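Local structure of serine-rich secreted cell wall anchored (LPXTG-motif ) protein (Lactobacillus reuteri ATCC 53608, 5NXK) at residues 2-7 against 22-28; 51-55 against 138-142; 109-114 against 147-151; 159-165 against 184-190. The protein probably acts as a surface-anchored adhesin that helps the bacterium attach within the gut, through a beta-solenoid binding region. One frame throughout, in Å; residues are numbered along the deposited sequence.

Contact 1. Residues 2-7 against 22-28; sequences EEVSNE and IKLKNNI
V4 and L24 are bridged where the beta-alpha-beta unit of strand 3-4, helix 7-14 and strand 21-24 opens the beta-solenoid. The parallel register rests on three backbone bonds, K23 N to E2 O, V4 N to K23 O and K25 N to V4 O, which span 2.8 to 2.9 Å. All three are nearly straight, with angles at the hydrogen of at least 161°. On the buried face, V4 CG2 carries the apolar contact, because it projects between its own backbone N and carbonyl carbon. From there it reaches I22 CG2 at 3.6 Å and L24 CD2 at 3.7 Å, with I28 CD1 a little farther off. I28 continues the apolar surface under the turn, its CD1 lying 3.7 Å from N6 N. E9 and L10 of helix 7-14 also touch V4, while A13 and L14 touch I22. On the side of E3 and K23, the chain of K25, in the loop just after the strand and bent at chi2 and chi3, brings its CE to 3.7 Å from E3 OE1. The charged atoms stay beyond salt-bridge range, so any attraction there is probably modest. A water donates to S5 O and, weakly, to N27 O where the backbones diverge. N6 caps the start of the helix, its OD1 accepting a hydrogen bond from E9 N. A helix packed on two neighbouring parallel strands that it connects is the beta-alpha-beta crossover.

Contact 2. Residues 51-55 against 138-142; sequences YINAL and YEVDG
The Y51 ring and V140 meet with the methyl over the ring: V140 CG2 lies 3.8 Å from the Y51 ring centroid and 27° off its normal, a CH-pi contact shifted toward the rim. Y51 CE2 is the ring atom nearest to V140 CG2, at 3.4 Å. A chi1 of 74° carries the Y51 ring out toward the other strand. Its hydroxyl end points past V140 to D141, whose OD2 approaches near the ring plane and lies 3.0 Å from Y51 OH. The other methyl of the same valine, V140 CG1, turns to N53 and comes within 3.4 Å of N53 ND2. The amide of N53 and the ring of Y138 arrive from opposite directions with their planes 72° apart. Y138 OH donates to N53 OD1 at 2.9 Å, in the carbonyl plane of the amide, and L55 CD2 lies 4.0 Å from Y138 OH. The axes of the two strand segments come no closer than 10.1 Å; no backbone ladder links them, and the interface is bridged mainly by side chains. Y82 of the neighbouring solenoid strand 79-83 touches N53, V140 and Y138. The chemistry is therefore mixed: a buried amide oxygen is satisfied by a tyrosine hydroxyl, an aliphatic methyl rests over the rim of an aromatic face, and the exposed end of the interface is polar, consistent with hairpin 137-146 lying against the solenoid wall at strand 51-54.

Contact 3. Residues 109-114 against 147-151; sequences GGTLVW and TEAFS
F150 CB starts beside T111, 3.6 Å from T111 OG1, with W114 CD1 also near, at 3.9 Å from F150 CB. With CG anti to the backbone N (chi1 176°), the ring extends toward W114, and F150 CG lies 3.4 Å from W114 NE1. Farther out, F150 CD1 is 3.3 Å and F150 CZ 3.6 Å from that same nitrogen, which therefore sits over the ring centre. This is an edge-to-face pair: the five-membered ring of W114 turns its edge to the face of F150, with planes at 71°. Residues 109-114 form a corner of one solenoid coil, between strands 105-109 and 113-115 of different sheets, and 147-151 is the loop laid against that corner after hairpin 137-146. At the root of the phenylalanine, F150 N donates to T111 OG1 at 2.7 Å, and that hydroxyl in turn bonds T161 O of the next coil. Toward the start of the loop, T147 CB packs 3.5 Å from G110 N, while T147 OG1 bonds V135 O.

Contact 4. Residues 159-165 against 184-190; sequences KTTALYV and TDIDMWL
W189 has its indole between two neighbours: Y164 CE1 lies over one face and I186 CD1, of its own segment, over the opposite one. The tyrosine meets it edge-to-face, the Y164 ring and the five-membered ring of W189 having centroids 5.4 Å apart and planes at 84°. W189 CZ3 lies 3.6 Å from K159 O at the rim, T161 CG2 also reaches that edge, and the indole NE1 bonds D226. K159, next in buried area, packs through its carbon chain: K159 CB is 3.7 Å from I186 CD1, and the bend at chi2 carries its CD past the carboxylate of D185. Its ammonium group goes on to a salt bridge with E220. T160 and D185 grip each other reciprocally. T160 N donates to D185 OD2 at 3.1 Å, from the anti side and 35° out of the carboxylate plane, while D185 N donates to T160 OG1 at 3.0 Å. A T160 chi1 of 55° turns OG1 to D185 N. Two short backbone bonds fix the alignment farther on, A162 N to I186 O at 2.8 Å and W189 N to L163 O at 2.8 Å. Strand 163-164 lies beside strand 113-115 of the preceding coil and strand 186-191 beside strand 221-226 of the following one, so the contact joins consecutive turns of the solenoid.

The four contacts advance along the solenoid from its N-terminal end, with the centres of contacts 1 and 4 about 30 Å apart and no touch between them. Contacts 1 and 2, centres about 15 Å apart, share a parallel strand pairing: I28 O lies 2.8 Å from N53 N and I28 N 2.9 Å from Y51 O, both probable hydrogen bonds. Contacts 2 and 3 alternate along the chain and meet lightly at the base of the hairpin, where Y138 CD2 is 3.9 Å from T147 CG2. Contacts 3 and 4 are the most intimate pair, with centres about 8 Å apart: L112 N and A162 O, 2.8 Å apart, probably bond, and W114 and Y164 stack.

Contact 1. Residues 2-7 against 22-28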
loop_
_atom_site.group_PDB
_atom_site.type_symbol
_atom_site.label_atom_id
_atom_site.label_comp_id
_atom_site.label_asym_id
_atom_site.label_seq_id
_atom_site.Cartn_x
_atom_site.Cartn_y
_atom_site.Cartn_z
ATOM N N GLU A 2 14.409 -16.389 -16.826
ATOM C CA GLU A 2 13.210 -17.259 -16.830
ATOM C C GLU A 2 11.984 -16.546 -17.393
ATOM O O GLU A 2 11.487 -15.583 -16.810
ATOM C CB GLU A 2 12.875 -17.780 -15.430
ATOM C CG GLU A 2 11.717 -18.762 -15.394
ATOM C CD GLU A 2 12.152 -20.199 -15.676
ATOM O OE1 GLU A 2 13.272 -20.586 -15.265
ATOM O OE2 GLU A 2 11.365 -20.949 -16.294
ATOM N N GLU A 3 11.469 -17.076 -18.498
ATOM C CA GLU A 3 10.320 -16.503 -19.190
ATOM C C GLU A 3 9.013 -17.278 -18.963
ATOM O O GLU A 3 9.004 -18.510 -19.005
ATOM C CB GLU A 3 10.660 -16.405 -20.672
ATOM C CG GLU A 3 12.003 -15.696 -20.883
ATOM C CD GLU A 3 12.331 -15.402 -22.340
ATOM O OE1 GLU A 3 11.635 -15.924 -23.240
ATOM O OE2 GLU A 3 13.305 -14.652 -22.582
ATOM N N VAL A 4 7.914 -16.571 -18.699
ATOM C CA VAL A 4 6.642 -17.241 -18.405
ATOM C C VAL A 4 5.507 -16.650 -19.240
ATOM O O VAL A 4 5.477 -15.441 -19.504
ATOM C CB VAL A 4 6.267 -17.170 -16.884
ATOM C CG1 VAL A 4 7.293 -17.905 -16.004
ATOM C CG2 VAL A 4 6.078 -15.728 -16.426
ATOM N N SER A 5 4.563 -17.502 -19.642
ATOM C CA SER A 5 3.497 -17.067 -20.529
ATOM C C SER A 5 2.096 -17.422 -20.043
ATOM O O SER A 5 1.108 -17.080 -20.704
ATOM C CB SER A 5 3.705 -17.674 -21.919
ATOM O OG SER A 5 4.888 -17.169 -22.508
ATOM N N ASN A 6 1.995 -18.099 -18.902
ATOM C CA ASN A 6 0.676 -18.454 -18.384
ATOM C C ASN A 6 0.703 -18.773 -16.899
ATOM O O ASN A 6 1.757 -18.729 -16.274
ATOM C CB ASN A 6 0.093 -19.635 -19.170
ATOM C CG ASN A 6 0.959 -20.878 -19.083
ATOM O OD1 ASN A 6 1.448 -21.240 -18.010
ATOM N ND2 ASN A 6 1.171 -21.528 -20.220
ATOM N N GLU A 7 -0.466 -19.095 -16.348
ATOM C CA GLU A 7 -0.601 -19.296 -14.911
ATOM C C GLU A 7 0.318 -20.395 -14.393
ATOM O O GLU A 7 1.014 -20.201 -13.402
ATOM C CB GLU A 7 -2.058 -19.603 -14.549
ATOM C CG GLU A 7 -2.255 -19.972 -13.082
ATOM C CD GLU A 7 -3.712 -19.886 -12.636
ATOM O OE1 GLU A 7 -4.619 -19.864 -13.502
ATOM O OE2 GLU A 7 -3.949 -19.805 -11.411
ATOM N N ILE A 22 11.981 -13.162 -13.388
ATOM C CA ILE A 22 10.887 -13.700 -14.187
ATOM C C ILE A 22 10.441 -12.651 -15.198
ATOM O O ILE A 22 10.233 -11.490 -14.827
ATOM C CB ILE A 22 9.701 -14.116 -13.281
ATOM C CG1 ILE A 22 10.135 -15.201 -12.296
ATOM C CG2 ILE A 22 8.488 -14.552 -14.096
ATOM C CD1 ILE A 22 9.100 -15.500 -11.250
ATOM N N LYS A 23 10.336 -13.031 -16.470
ATOM C CA LYS A 23 9.880 -12.112 -17.512
ATOM C C LYS A 23 8.546 -12.571 -18.071
ATOM O O LYS A 23 8.411 -13.725 -18.476
ATOM C CB LYS A 23 10.881 -12.012 -18.668
ATOM C CG LYS A 23 12.182 -11.308 -18.355
ATOM C CD LYS A 23 12.915 -10.967 -19.649
ATOM C CE LYS A 23 12.000 -10.208 -20.600
ATOM N NZ LYS A 23 12.718 -9.679 -21.798
ATOM N N LEU A 24 7.568 -11.671 -18.106
ATOM C CA LEU A 24 6.278 -11.984 -18.710
ATOM C C LEU A 24 6.413 -11.897 -20.224
ATOM O O LEU A 24 6.925 -10.908 -20.746
ATOM C CB LEU A 24 5.186 -11.027 -18.215
ATOM C CG LEU A 24 5.037 -10.882 -16.695
ATOM C CD1 LEU A 24 3.901 -9.921 -16.312
ATOM C CD2 LEU A 24 4.820 -12.254 -16.058
ATOM N N LYS A 25 5.979 -12.941 -20.923
ATOM C CA LYS A 25 6.005 -12.947 -22.387
ATOM C C LYS A 25 4.596 -12.737 -22.926
ATOM O O LYS A 25 4.386 -12.637 -24.130
ATOM C CB LYS A 25 6.575 -14.265 -22.923
ATOM C CG LYS A 25 8.002 -14.555 -22.478
ATOM C CD LYS A 25 8.938 -13.401 -22.785
ATOM C CE LYS A 25 9.249 -13.295 -24.262
ATOM N NZ LYS A 25 10.032 -12.054 -24.533
ATOM N N ASN A 26 3.633 -12.676 -22.013
ATOM C CA ASN A 26 2.226 -12.564 -22.367
ATOM C C ASN A 26 1.421 -12.099 -21.154
ATOM O O ASN A 26 1.893 -12.182 -20.013
ATOM C CB ASN A 26 1.705 -13.922 -22.875
ATOM C CG ASN A 26 0.353 -13.820 -23.581
ATOM O OD1 ASN A 26 -0.175 -12.728 -23.797
ATOM N ND2 ASN A 26 -0.203 -14.971 -23.957
ATOM N N ASN A 27 0.213 -11.606 -21.391
ATOM C CA ASN A 27 -0.688 -11.323 -20.284
ATOM C C ASN A 27 -1.079 -12.619 -19.605
ATOM O O ASN A 27 -1.317 -13.623 -20.269
ATOM C CB ASN A 27 -1.938 -10.585 -20.756
ATOM C CG ASN A 27 -1.617 -9.333 -21.521
ATOM O OD1 ASN A 27 -0.761 -8.550 -21.118
ATOM N ND2 ASN A 27 -2.304 -9.130 -22.639
ATOM N N ILE A 28 -1.180 -12.592 -18.286
ATOM C CA ILE A 28 -1.477 -13.805 -17.551
ATOM C C ILE A 28 -2.733 -13.645 -16.710
ATOM O O ILE A 28 -2.884 -12.659 -15.976
ATOM C CB ILE A 28 -0.300 -14.194 -16.643
ATOM C CG1 ILE A 28 0.944 -14.449 -17.509
ATOM C CG2 ILE A 28 -0.659 -15.409 -15.802
ATOM C CD1 ILE A 28 2.106 -15.043 -16.777
HETATM O O HOH W 1 -1.841 -16.900 -20.745
#

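Contact 2. Residues 51-55 against 138-142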
loop_
_atom_site.group_PDB
_atom_site.type_symbol
_atom_site.label_atom_id
_atom_site.label_comp_id
_atom_site.label_asym_id
_atom_site.label_seq_id
_atom_site.Cartn_x
_atom_site.Cartn_y
_atom_site.Cartn_z
ATOM N N TYR A 51 -0.008 -7.624 -18.433
ATOM C CA TYR A 51 -0.779 -7.597 -17.198
ATOM C C TYR A 51 -0.828 -8.972 -16.541
ATOM O O TYR A 51 -0.604 -9.992 -17.187
ATOM C CB TYR A 51 -2.209 -7.063 -17.440
ATOM C CG TYR A 51 -3.184 -7.997 -18.154
ATOM C CD1 TYR A 51 -3.706 -9.124 -17.514
ATOM C CD2 TYR A 51 -3.636 -7.709 -19.437
ATOM C CE1 TYR A 51 -4.605 -9.962 -18.148
ATOM C CE2 TYR A 51 -4.545 -8.545 -20.085
ATOM C CZ TYR A 51 -5.024 -9.671 -19.434
ATOM O OH TYR A 51 -5.925 -10.510 -20.061
ATOM N N ILE A 52 -1.113 -8.975 -15.245
ATOM C CA ILE A 52 -1.475 -10.182 -14.535
ATOM C C ILE A 52 -2.815 -9.932 -13.867
ATOM O O ILE A 52 -2.977 -8.958 -13.118
ATOM C CB ILE A 52 -0.430 -10.569 -13.468
ATOM C CG1 ILE A 52 0.969 -10.641 -14.085
ATOM C CG2 ILE A 52 -0.813 -11.890 -12.809
ATOM C CD1 ILE A 52 2.060 -10.850 -13.088
ATOM N N ASN A 53 -3.777 -10.801 -14.125
ATOM C CA ASN A 53 -5.118 -10.607 -13.594
ATOM C C ASN A 53 -5.477 -11.719 -12.598
ATOM O O ASN A 53 -5.743 -12.864 -12.985
ATOM C CB ASN A 53 -6.119 -10.537 -14.749
ATOM C CG ASN A 53 -7.552 -10.353 -14.285
ATOM O OD1 ASN A 53 -7.810 -9.945 -13.152
ATOM N ND2 ASN A 53 -8.501 -10.647 -15.174
ATOM N N ALA A 54 -5.473 -11.374 -11.314
ATOM C CA ALA A 54 -5.732 -12.336 -10.250
ATOM C C ALA A 54 -7.226 -12.396 -9.966
ATOM O O ALA A 54 -7.786 -11.520 -9.295
ATOM C CB ALA A 54 -4.962 -11.968 -8.988
ATOM N N LEU A 55 -7.873 -13.424 -10.506
ATOM C CA LEU A 55 -9.326 -13.510 -10.477
ATOM C C LEU A 55 -9.858 -14.148 -9.206
ATOM O O LEU A 55 -11.040 -14.013 -8.893
ATOM C CB LEU A 55 -9.838 -14.280 -11.685
ATOM C CG LEU A 55 -9.805 -13.480 -12.984
ATOM C CD1 LEU A 55 -10.367 -14.317 -14.117
ATOM C CD2 LEU A 55 -10.573 -12.170 -12.827
ATOM N N TYR A 138 -13.460 -3.758 -12.580
ATOM C CA TYR A 138 -12.598 -3.418 -13.704
ATOM C C TYR A 138 -12.913 -4.306 -14.888
ATOM O O TYR A 138 -13.592 -5.311 -14.751
ATOM C CB TYR A 138 -11.123 -3.558 -13.338
ATOM C CG TYR A 138 -10.716 -4.916 -12.802
ATOM C CD1 TYR A 138 -10.426 -5.977 -13.664
ATOM C CD2 TYR A 138 -10.581 -5.127 -11.436
ATOM C CE1 TYR A 138 -10.040 -7.214 -13.175
ATOM C CE2 TYR A 138 -10.190 -6.360 -10.932
ATOM C CZ TYR A 138 -9.917 -7.397 -11.802
ATOM O OH TYR A 138 -9.529 -8.618 -11.301
ATOM N N GLU A 139 -12.438 -3.925 -16.062
ATOM C CA GLU A 139 -12.677 -4.745 -17.238
ATOM C C GLU A 139 -11.370 -4.936 -17.986
ATOM O O GLU A 139 -10.627 -3.984 -18.212
ATOM C CB GLU A 139 -13.763 -4.136 -18.136
ATOM C CG GLU A 139 -13.541 -4.339 -19.629
ATOM C CD GLU A 139 -14.809 -4.132 -20.441
ATOM O OE1 GLU A 139 -15.879 -3.921 -19.829
ATOM O OE2 GLU A 139 -14.739 -4.187 -21.689
ATOM N N VAL A 140 -11.049 -6.179 -18.303
ATOM C CA VAL A 140 -9.857 -6.427 -19.104
ATOM C C VAL A 140 -10.170 -7.501 -20.145
ATOM O O VAL A 140 -10.819 -8.507 -19.826
ATOM C CB VAL A 140 -8.645 -6.813 -18.218
ATOM C CG1 VAL A 140 -8.936 -8.057 -17.390
ATOM C CG2 VAL A 140 -7.388 -6.968 -19.069
ATOM N N ASP A 141 -9.759 -7.244 -21.389
ATOM C CA ASP A 141 -10.085 -8.093 -22.541
ATOM C C ASP A 141 -11.526 -8.588 -22.505
ATOM O O ASP A 141 -11.796 -9.787 -22.524
ATOM C CB ASP A 141 -9.100 -9.265 -22.666
ATOM C CG ASP A 141 -7.680 -8.807 -23.017
ATOM O OD1 ASP A 141 -7.524 -7.662 -23.497
ATOM O OD2 ASP A 141 -6.720 -9.593 -22.842
ATOM N N GLY A 142 -12.438 -7.626 -22.406
ATOM C CA GLY A 142 -13.865 -7.874 -22.427
ATOM C C GLY A 142 -14.493 -8.510 -21.205
ATOM O O GLY A 142 -15.703 -8.720 -21.189
#

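Contact 3. Residues 109-114 against 147-151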
loop_
_atom_site.group_PDB
_atom_site.type_symbol
_atom_site.label_atom_id
_atom_site.label_comp_id
_atom_site.label_asym_id
_atom_site.label_seq_id
_atom_site.Cartn_x
_atom_site.Cartn_y
_atom_site.Cartn_z
ATOM N N GLY A 109 -7.827 -2.688 -8.275
ATOM C CA GLY A 109 -8.333 -3.634 -7.294
ATOM C C GLY A 109 -9.210 -2.898 -6.314
ATOM O O GLY A 109 -9.347 -1.681 -6.412
ATOM N N GLY A 110 -9.824 -3.620 -5.387
ATOM C CA GLY A 110 -10.545 -2.977 -4.298
ATOM C C GLY A 110 -9.515 -2.654 -3.240
ATOM O O GLY A 110 -9.172 -1.490 -3.000
ATOM N N THR A 111 -9.055 -3.701 -2.567
ATOM C CA THR A 111 -7.829 -3.626 -1.771
ATOM C C THR A 111 -6.696 -4.159 -2.636
ATOM O O THR A 111 -6.771 -5.291 -3.098
ATOM C CB THR A 111 -7.964 -4.423 -0.487
ATOM O OG1 THR A 111 -9.031 -3.853 0.290
ATOM C CG2 THR A 111 -6.645 -4.404 0.322
ATOM N N LEU A 112 -5.662 -3.355 -2.878
ATOM C CA LEU A 112 -4.626 -3.733 -3.854
ATOM C C LEU A 112 -3.455 -4.499 -3.248
ATOM O O LEU A 112 -2.815 -5.315 -3.926
ATOM C CB LEU A 112 -4.079 -2.513 -4.599
ATOM C CG LEU A 112 -4.969 -1.697 -5.552
ATOM C CD1 LEU A 112 -6.238 -1.183 -4.900
ATOM C CD2 LEU A 112 -4.159 -0.539 -6.105
ATOM N N VAL A 113 -3.153 -4.211 -1.989
ATOM C CA VAL A 113 -2.074 -4.899 -1.263
ATOM C C VAL A 113 -2.522 -5.072 0.173
ATOM O O VAL A 113 -3.085 -4.146 0.762
ATOM C CB VAL A 113 -0.731 -4.120 -1.283
ATOM C CG1 VAL A 113 0.353 -4.897 -0.516
ATOM C CG2 VAL A 113 -0.284 -3.861 -2.707
ATOM N N TRP A 114 -2.287 -6.254 0.738
ATOM C CA TRP A 114 -2.739 -6.506 2.103
ATOM C C TRP A 114 -1.601 -7.189 2.867
ATOM O O TRP A 114 -0.742 -7.793 2.254
ATOM C CB TRP A 114 -4.016 -7.360 2.093
ATOM C CG TRP A 114 -4.654 -7.623 3.426
ATOM C CD1 TRP A 114 -5.672 -6.912 4.008
ATOM C CD2 TRP A 114 -4.339 -8.683 4.336
ATOM N NE1 TRP A 114 -5.991 -7.454 5.238
ATOM C CE2 TRP A 114 -5.194 -8.550 5.452
ATOM C CE3 TRP A 114 -3.411 -9.729 4.320
ATOM C CZ2 TRP A 114 -5.142 -9.423 6.541
ATOM C CZ3 TRP A 114 -3.368 -10.599 5.396
ATOM C CH2 TRP A 114 -4.226 -10.441 6.490
ATOM N N THR A 147 -14.802 -6.244 -7.537
ATOM C CA THR A 147 -13.746 -6.377 -6.542
ATOM C C THR A 147 -14.348 -6.520 -5.153
ATOM O O THR A 147 -15.516 -6.183 -4.935
ATOM C CB THR A 147 -12.791 -5.157 -6.531
ATOM O OG1 THR A 147 -13.524 -3.986 -6.142
ATOM C CG2 THR A 147 -12.146 -4.923 -7.907
ATOM N N GLU A 148 -13.555 -7.028 -4.217
ATOM C CA GLU A 148 -13.920 -6.951 -2.811
ATOM C C GLU A 148 -12.875 -6.109 -2.095
ATOM O O GLU A 148 -11.721 -6.022 -2.523
ATOM C CB GLU A 148 -14.009 -8.336 -2.160
ATOM C CG GLU A 148 -15.033 -9.276 -2.760
ATOM C CD GLU A 148 -14.912 -10.683 -2.191
ATOM O OE1 GLU A 148 -15.477 -10.935 -1.103
ATOM O OE2 GLU A 148 -14.240 -11.530 -2.821
ATOM N N ALA A 149 -13.262 -5.525 -0.974
ATOM C CA ALA A 149 -12.351 -4.654 -0.261
ATOM C C ALA A 149 -12.221 -5.164 1.152
ATOM O O ALA A 149 -13.215 -5.593 1.749
ATOM C CB ALA A 149 -12.852 -3.222 -0.272
ATOM N N PHE A 150 -10.999 -5.131 1.681
ATOM C CA PHE A 150 -10.781 -5.481 3.073
ATOM C C PHE A 150 -11.384 -4.428 3.983
ATOM O O PHE A 150 -11.215 -3.234 3.763
ATOM C CB PHE A 150 -9.288 -5.636 3.379
ATOM C CG PHE A 150 -9.007 -5.898 4.827
ATOM C CD1 PHE A 150 -9.311 -7.126 5.387
ATOM C CD2 PHE A 150 -8.466 -4.907 5.638
ATOM C CE1 PHE A 150 -9.070 -7.369 6.734
ATOM C CE2 PHE A 150 -8.214 -5.144 6.983
ATOM C CZ PHE A 150 -8.521 -6.379 7.532
ATOM N N SER A 151 -12.095 -4.888 5.003
ATOM C CA SER A 151 -12.748 -4.019 5.971
ATOM C C SER A 151 -12.262 -4.340 7.383
ATOM O O SER A 151 -12.010 -5.502 7.709
ATOM C CB SER A 151 -14.268 -4.177 5.887
ATOM O OG SER A 151 -14.897 -3.350 6.849
#

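Contact 4. Residues 159-165 against 184-190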
loop_
_atom_site.group_PDB
_atom_site.type_symbol
_atom_site.label_atom_id
_atom_site.label_comp_id
_atom_site.label_asym_id
_atom_site.label_seq_id
_atom_site.Cartn_x
_atom_site.Cartn_y
_atom_site.Cartn_z
ATOM N N LYS A 159 -14.150 0.393 8.395
ATOM C CA LYS A 159 -13.657 1.130 7.238
ATOM C C LYS A 159 -12.955 0.176 6.295
ATOM O O LYS A 159 -12.342 -0.789 6.732
ATOM C CB LYS A 159 -12.691 2.255 7.654
ATOM C CG LYS A 159 -13.234 3.244 8.679
ATOM C CD LYS A 159 -14.368 4.100 8.120
ATOM C CE LYS A 159 -14.958 4.984 9.219
ATOM N NZ LYS A 159 -16.098 5.828 8.740
ATOM N N THR A 160 -13.041 0.458 4.999
ATOM C CA THR A 160 -12.329 -0.307 3.985
ATOM C C THR A 160 -11.128 0.500 3.540
ATOM O O THR A 160 -11.084 1.715 3.752
ATOM C CB THR A 160 -13.205 -0.609 2.774
ATOM O OG1 THR A 160 -13.735 0.621 2.254
ATOM C CG2 THR A 160 -14.350 -1.539 3.159
ATOM N N THR A 161 -10.156 -0.160 2.923
ATOM C CA THR A 161 -8.957 0.542 2.508
ATOM C C THR A 161 -8.383 -0.007 1.213
ATOM O O THR A 161 -8.539 -1.182 0.920
ATOM C CB THR A 161 -7.865 0.476 3.618
ATOM O OG1 THR A 161 -6.731 1.251 3.224
ATOM C CG2 THR A 161 -7.434 -0.979 3.879
ATOM N N ALA A 162 -7.708 0.853 0.452
ATOM C CA ALA A 162 -7.034 0.443 -0.786
ATOM C C ALA A 162 -5.715 -0.274 -0.519
ATOM O O ALA A 162 -5.311 -1.142 -1.283
ATOM C CB ALA A 162 -6.791 1.643 -1.669
ATOM N N LEU A 163 -5.032 0.119 0.554
ATOM C CA LEU A 163 -3.724 -0.450 0.883
ATOM C C LEU A 163 -3.664 -0.720 2.382
ATOM O O LEU A 163 -3.815 0.200 3.191
ATOM C CB LEU A 163 -2.591 0.500 0.472
ATOM C CG LEU A 163 -2.392 0.799 -1.016
ATOM C CD1 LEU A 163 -1.380 1.926 -1.215
ATOM C CD2 LEU A 163 -1.942 -0.446 -1.792
ATOM N N TYR A 164 -3.434 -1.976 2.756
ATOM C CA TYR A 164 -3.368 -2.339 4.169
ATOM C C TYR A 164 -1.994 -2.944 4.413
ATOM O O TYR A 164 -1.819 -4.166 4.430
ATOM C CB TYR A 164 -4.493 -3.313 4.522
ATOM C CG TYR A 164 -4.740 -3.557 5.988
ATOM C CD1 TYR A 164 -5.289 -2.559 6.793
ATOM C CD2 TYR A 164 -4.468 -4.803 6.567
ATOM C CE1 TYR A 164 -5.544 -2.780 8.127
ATOM C CE2 TYR A 164 -4.731 -5.040 7.917
ATOM C CZ TYR A 164 -5.269 -4.023 8.685
ATOM O OH TYR A 164 -5.541 -4.216 10.020
ATOM N N VAL A 165 -1.022 -2.058 4.599
ATOM C CA VAL A 165 0.381 -2.425 4.673
ATOM C C VAL A 165 0.853 -2.057 6.064
ATOM O O VAL A 165 0.817 -0.887 6.448
ATOM C CB VAL A 165 1.222 -1.687 3.615
ATOM C CG1 VAL A 165 2.711 -2.028 3.775
ATOM C CG2 VAL A 165 0.718 -2.005 2.207
ATOM N N THR A 184 -12.937 2.607 -1.842
ATOM C CA THR A 184 -12.700 2.332 -0.426
ATOM C C THR A 184 -12.607 3.597 0.428
ATOM O O THR A 184 -12.410 4.699 -0.095
ATOM C CB THR A 184 -11.425 1.476 -0.256
ATOM O OG1 THR A 184 -10.330 2.107 -0.929
ATOM C CG2 THR A 184 -11.638 0.072 -0.875
ATOM N N ASP A 185 -12.755 3.433 1.743
ATOM C CA ASP A 185 -12.817 4.571 2.656
ATOM C C ASP A 185 -11.459 5.196 2.915
ATOM O O ASP A 185 -11.365 6.369 3.297
ATOM C CB ASP A 185 -13.424 4.160 3.998
ATOM C CG ASP A 185 -14.836 3.599 3.863
ATOM O OD1 ASP A 185 -15.620 4.135 3.050
ATOM O OD2 ASP A 185 -15.163 2.640 4.595
ATOM N N ILE A 186 -10.406 4.400 2.768
ATOM C CA ILE A 186 -9.069 4.845 3.159
ATOM C C ILE A 186 -8.088 4.543 2.017
ATOM O O ILE A 186 -8.159 3.471 1.434
ATOM C CB ILE A 186 -8.611 4.154 4.480
ATOM C CG1 ILE A 186 -9.633 4.408 5.596
ATOM C CG2 ILE A 186 -7.220 4.640 4.899
ATOM C CD1 ILE A 186 -9.341 3.629 6.875
ATOM N N ASP A 187 -7.206 5.485 1.676
ATOM C CA ASP A 187 -6.222 5.241 0.615
ATOM C C ASP A 187 -5.056 4.380 1.120
ATOM O O ASP A 187 -4.652 3.425 0.459
ATOM C CB ASP A 187 -5.672 6.552 0.039
ATOM C CG ASP A 187 -6.748 7.418 -0.637
ATOM O OD1 ASP A 187 -7.819 6.896 -1.024
ATOM O OD2 ASP A 187 -6.506 8.638 -0.790
ATOM N N MET A 188 -4.514 4.724 2.287
ATOM C CA MET A 188 -3.399 3.964 2.875
ATOM C C MET A 188 -3.679 3.728 4.345
ATOM O O MET A 188 -3.788 4.683 5.109
ATOM C CB MET A 188 -2.075 4.712 2.742
ATOM C CG MET A 188 -1.570 4.909 1.323
ATOM S SD MET A 188 -0.062 5.924 1.342
ATOM C CE MET A 188 0.404 5.862 -0.386
ATOM N N TRP A 189 -3.787 2.468 4.749
ATOM C CA TRP A 189 -4.014 2.148 6.143
ATOM C C TRP A 189 -2.848 1.308 6.638
ATOM O O TRP A 189 -2.680 0.166 6.219
ATOM C CB TRP A 189 -5.334 1.383 6.336
ATOM C CG TRP A 189 -5.777 1.292 7.766
ATOM C CD1 TRP A 189 -5.089 1.712 8.867
ATOM C CD2 TRP A 189 -7.032 0.784 8.251
ATOM N NE1 TRP A 189 -5.826 1.490 9.999
ATOM C CE2 TRP A 189 -7.022 0.925 9.650
ATOM C CE3 TRP A 189 -8.156 0.220 7.635
ATOM C CZ2 TRP A 189 -8.095 0.521 10.449
ATOM C CZ3 TRP A 189 -9.221 -0.174 8.429
ATOM C CH2 TRP A 189 -9.184 -0.022 9.819
ATOM N N LEU A 190 -2.049 1.886 7.528
ATOM C CA LEU A 190 -0.896 1.200 8.089
ATOM C C LEU A 190 -1.177 0.987 9.565
ATOM O O LEU A 190 -1.299 1.944 10.330
ATOM C CB LEU A 190 0.395 1.993 7.889
ATOM C CG LEU A 190 0.840 2.305 6.450
ATOM C CD1 LEU A 190 0.164 3.562 5.898
ATOM C CD2 LEU A 190 2.367 2.410 6.349
#